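Local atomic coordinates of histidine phosphotransferase (Caulobacter crescentus, PDB entry 2OOC), a protein that probably relays phosphoryl groups between response regulators as a histidine phosphotransfer protein, and is an essential regulator of stalk biogenesis. Residues A[70-75]-A[87-92]. Numbering follows the deposited sequence.
Sequences NLGEVC and GVRTAL
L71 and V74 meet the methyl of A91 from two sides. CB of A91 points toward the facing helix. It lies 3.7 Å from CD1 of L71 and 3.9 Å from CG2 of V74, so the small methyl fits between them. The axes of segments 70-75 and 87-92 approach to 9.1 Å and run nearly antiparallel, at 172°.

L71 divides its two methyls. CD1 reaches over the A91-L92 backbone and lies 3.7 Å from N of L92. CD2 meets CD1 of L92 at 3.8 Å, and the two leucine side chains cross at a slant. The extended first torsion of L71 (CG anti to N, chi1 168°) carries its branch across to the partner helix. Cutting this side chain back to an alanine here is likely to leave a gap beside A91 and CD1 of L92 without its leucine partner.

V74 also splits its branches. While CG2 goes to A91, CG1 sits over the start of the other segment, 3.6 Å from the carbonyl O of G87. CG1 of V74 also touches CG2 of V88. The other V88 methyl, CG1, packs 3.9 Å from SG of C75.

At the exposed margin one water joins the helices. It accepts from ND2 of N70 and donates to O of A91.

The contact pairs helix 69-79 with helix 85-111, an antiparallel hairpin within the four-helix bundle of the Hpt fold. L71 continues onto V59 and A63 of helix 52-66, and C75 touches V56 and K60 there. L71 and L92 both touch F34 of helix 24-41.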
ATOM      1  N   ASN A  70      -5.002  -2.597  -6.868  1.00 23.66           N
ATOM      2  CA  ASN A  70      -5.010  -4.061  -6.849  1.00 22.26           C
ATOM      3  C   ASN A  70      -4.999  -4.609  -5.406  1.00 20.81           C
ATOM      4  O   ASN A  70      -5.758  -5.495  -5.075  1.00 22.23           O
ATOM      5  CB  ASN A  70      -3.828  -4.621  -7.601  1.00 23.18           C
ATOM      6  CG  ASN A  70      -3.710  -6.179  -7.435  1.00 35.35           C
ATOM      7  OD1 ASN A  70      -4.580  -6.943  -7.938  1.00 42.94           O
ATOM      8  ND2 ASN A  70      -2.670  -6.640  -6.702  1.00 37.37           N
ATOM      9  N   LEU A  71      -4.153  -4.024  -4.538  1.00 20.91           N
ATOM     10  CA  LEU A  71      -4.123  -4.423  -3.144  1.00 21.80           C
ATOM     11  C   LEU A  71      -5.477  -4.231  -2.490  1.00 21.04           C
ATOM     12  O   LEU A  71      -5.978  -5.043  -1.739  1.00 21.54           O
ATOM     13  CB  LEU A  71      -3.029  -3.674  -2.437  1.00 19.46           C
ATOM     14  CG  LEU A  71      -2.974  -3.720  -0.918  1.00 21.36           C
ATOM     15  CD1 LEU A  71      -2.793  -5.181  -0.479  1.00 21.01           C
ATOM     16  CD2 LEU A  71      -1.827  -2.859  -0.339  1.00 19.69           C
ATOM     17  N   GLY A  72      -6.117  -3.088  -2.734  1.00 18.63           N
ATOM     18  CA  GLY A  72      -7.448  -2.869  -2.254  1.00 20.35           C
ATOM     19  C   GLY A  72      -8.431  -3.944  -2.665  1.00 21.93           C
ATOM     20  O   GLY A  72      -9.189  -4.417  -1.836  1.00 21.68           O
ATOM     21  N   GLU A  73      -8.383  -4.328  -3.920  1.00 21.23           N
ATOM     22  CA  GLU A  73      -9.244  -5.408  -4.426  1.00 22.08           C
ATOM     23  C   GLU A  73      -8.974  -6.719  -3.766  1.00 22.02           C
ATOM     24  O   GLU A  73      -9.892  -7.448  -3.443  1.00 22.45           O
ATOM     25  CB  GLU A  73      -9.131  -5.564  -5.936  1.00 25.92           C
ATOM     26  CG  GLU A  73      -9.655  -4.377  -6.698  1.00 33.75           C
ATOM     27  N   VAL A  74      -7.707  -7.088  -3.624  1.00 22.22           N
ATOM     28  CA  VAL A  74      -7.325  -8.321  -2.966  1.00 21.98           C
ATOM     29  C   VAL A  74      -7.840  -8.331  -1.536  1.00 22.13           C
ATOM     30  O   VAL A  74      -8.382  -9.314  -1.039  1.00 22.55           O
ATOM     31  CB  VAL A  74      -5.819  -8.527  -3.006  1.00 21.65           C
ATOM     32  CG1 VAL A  74      -5.477  -9.767  -2.186  1.00 25.69           C
ATOM     33  CG2 VAL A  74      -5.290  -8.690  -4.446  1.00 21.34           C
ATOM     34  N   CYS A  75      -7.739  -7.214  -0.839  1.00 21.11           N
ATOM     35  CA  CYS A  75      -8.284  -7.129   0.494  1.00 22.81           C
ATOM     36  C   CYS A  75      -9.803  -7.330   0.527  1.00 25.72           C
ATOM     37  O   CYS A  75     -10.282  -7.977   1.421  1.00 25.37           O
ATOM     38  CB  CYS A  75      -7.990  -5.785   1.118  1.00 20.62           C
ATOM     39  SG  CYS A  75      -6.242  -5.513   1.594  1.00 22.18           S
ATOM     40  N   GLY A  87      -2.415 -14.097   0.011  1.00 22.39           N
ATOM     41  CA  GLY A  87      -2.661 -13.277  -1.159  1.00 25.16           C
ATOM     42  C   GLY A  87      -2.617 -11.776  -0.843  1.00 24.59           C
ATOM     43  O   GLY A  87      -2.140 -10.942  -1.627  1.00 23.83           O
ATOM     44  N   VAL A  88      -3.155 -11.404   0.323  1.00 22.42           N
ATOM     45  CA  VAL A  88      -3.017 -10.030   0.814  1.00 21.96           C
ATOM     46  C   VAL A  88      -1.550  -9.643   1.048  1.00 18.42           C
ATOM     47  O   VAL A  88      -1.107  -8.595   0.601  1.00 21.31           O
ATOM     48  CB  VAL A  88      -3.843  -9.785   2.085  1.00 19.93           C
ATOM     49  CG1 VAL A  88      -3.742  -8.329   2.528  1.00 21.16           C
ATOM     50  CG2 VAL A  88      -5.336 -10.137   1.795  1.00 21.70           C
ATOM     51  N   ARG A  89      -0.798 -10.528   1.704  1.00 20.63           N
ATOM     52  CA  ARG A  89       0.599 -10.277   1.953  1.00 21.48           C
ATOM     53  C   ARG A  89       1.407 -10.065   0.686  1.00 21.85           C
ATOM     54  O   ARG A  89       2.233  -9.159   0.611  1.00 23.82           O
ATOM     55  CB  ARG A  89       1.223 -11.386   2.813  1.00 22.21           C
ATOM     56  CG  ARG A  89       0.679 -11.440   4.199  1.00 25.60           C
ATOM     57  CD  ARG A  89       1.598 -12.145   5.142  1.00 25.66           C
ATOM     58  NE  ARG A  89       1.857 -13.510   4.659  1.00 27.42           N
ATOM     59  CZ  ARG A  89       1.092 -14.565   4.874  1.00 29.86           C
ATOM     60  NH1 ARG A  89       0.005 -14.479   5.617  1.00 29.06           N
ATOM     61  NH2 ARG A  89       1.410 -15.765   4.359  1.00 34.44           N
ATOM     62  N   THR A  90       1.157 -10.903  -0.327  1.00 22.20           N
ATOM     63  CA  THR A  90       1.950 -10.773  -1.555  1.00 23.11           C
ATOM     64  C   THR A  90       1.536  -9.564  -2.394  1.00 19.88           C
ATOM     65  O   THR A  90       2.397  -8.939  -2.989  1.00 21.92           O
ATOM     66  CB  THR A  90       1.952 -12.048  -2.332  1.00 23.65           C
ATOM     67  OG1 THR A  90       0.651 -12.385  -2.757  1.00 24.17           O
ATOM     68  CG2 THR A  90       2.538 -13.236  -1.562  1.00 23.00           C
ATOM     69  N   ALA A  91       0.250  -9.173  -2.333  1.00 19.47           N
ATOM     70  CA  ALA A  91      -0.221  -7.905  -2.927  1.00 21.99           C
ATOM     71  C   ALA A  91       0.401  -6.694  -2.225  1.00 20.34           C
ATOM     72  O   ALA A  91       0.804  -5.738  -2.863  1.00 22.96           O
ATOM     73  CB  ALA A  91      -1.765  -7.802  -2.909  1.00 22.49           C
ATOM     74  N   LEU A  92       0.544  -6.794  -0.890  1.00 19.08           N
ATOM     75  CA  LEU A  92       1.149  -5.749  -0.085  1.00 20.43           C
ATOM     76  C   LEU A  92       2.653  -5.636  -0.419  1.00 18.28           C
ATOM     77  O   LEU A  92       3.180  -4.548  -0.642  1.00 20.52           O
ATOM     78  CB  LEU A  92       0.933  -6.005   1.390  1.00 21.62           C
ATOM     79  CG  LEU A  92       1.526  -4.933   2.323  1.00 21.83           C
ATOM     80  CD1 LEU A  92       1.108  -3.443   1.967  1.00 20.26           C
ATOM     81  CD2 LEU A  92       1.185  -5.227   3.823  1.00 23.21           C
TER
HETATM   82  O   HOH W   1      -0.517  -5.030  -5.230  1.00 25.63           O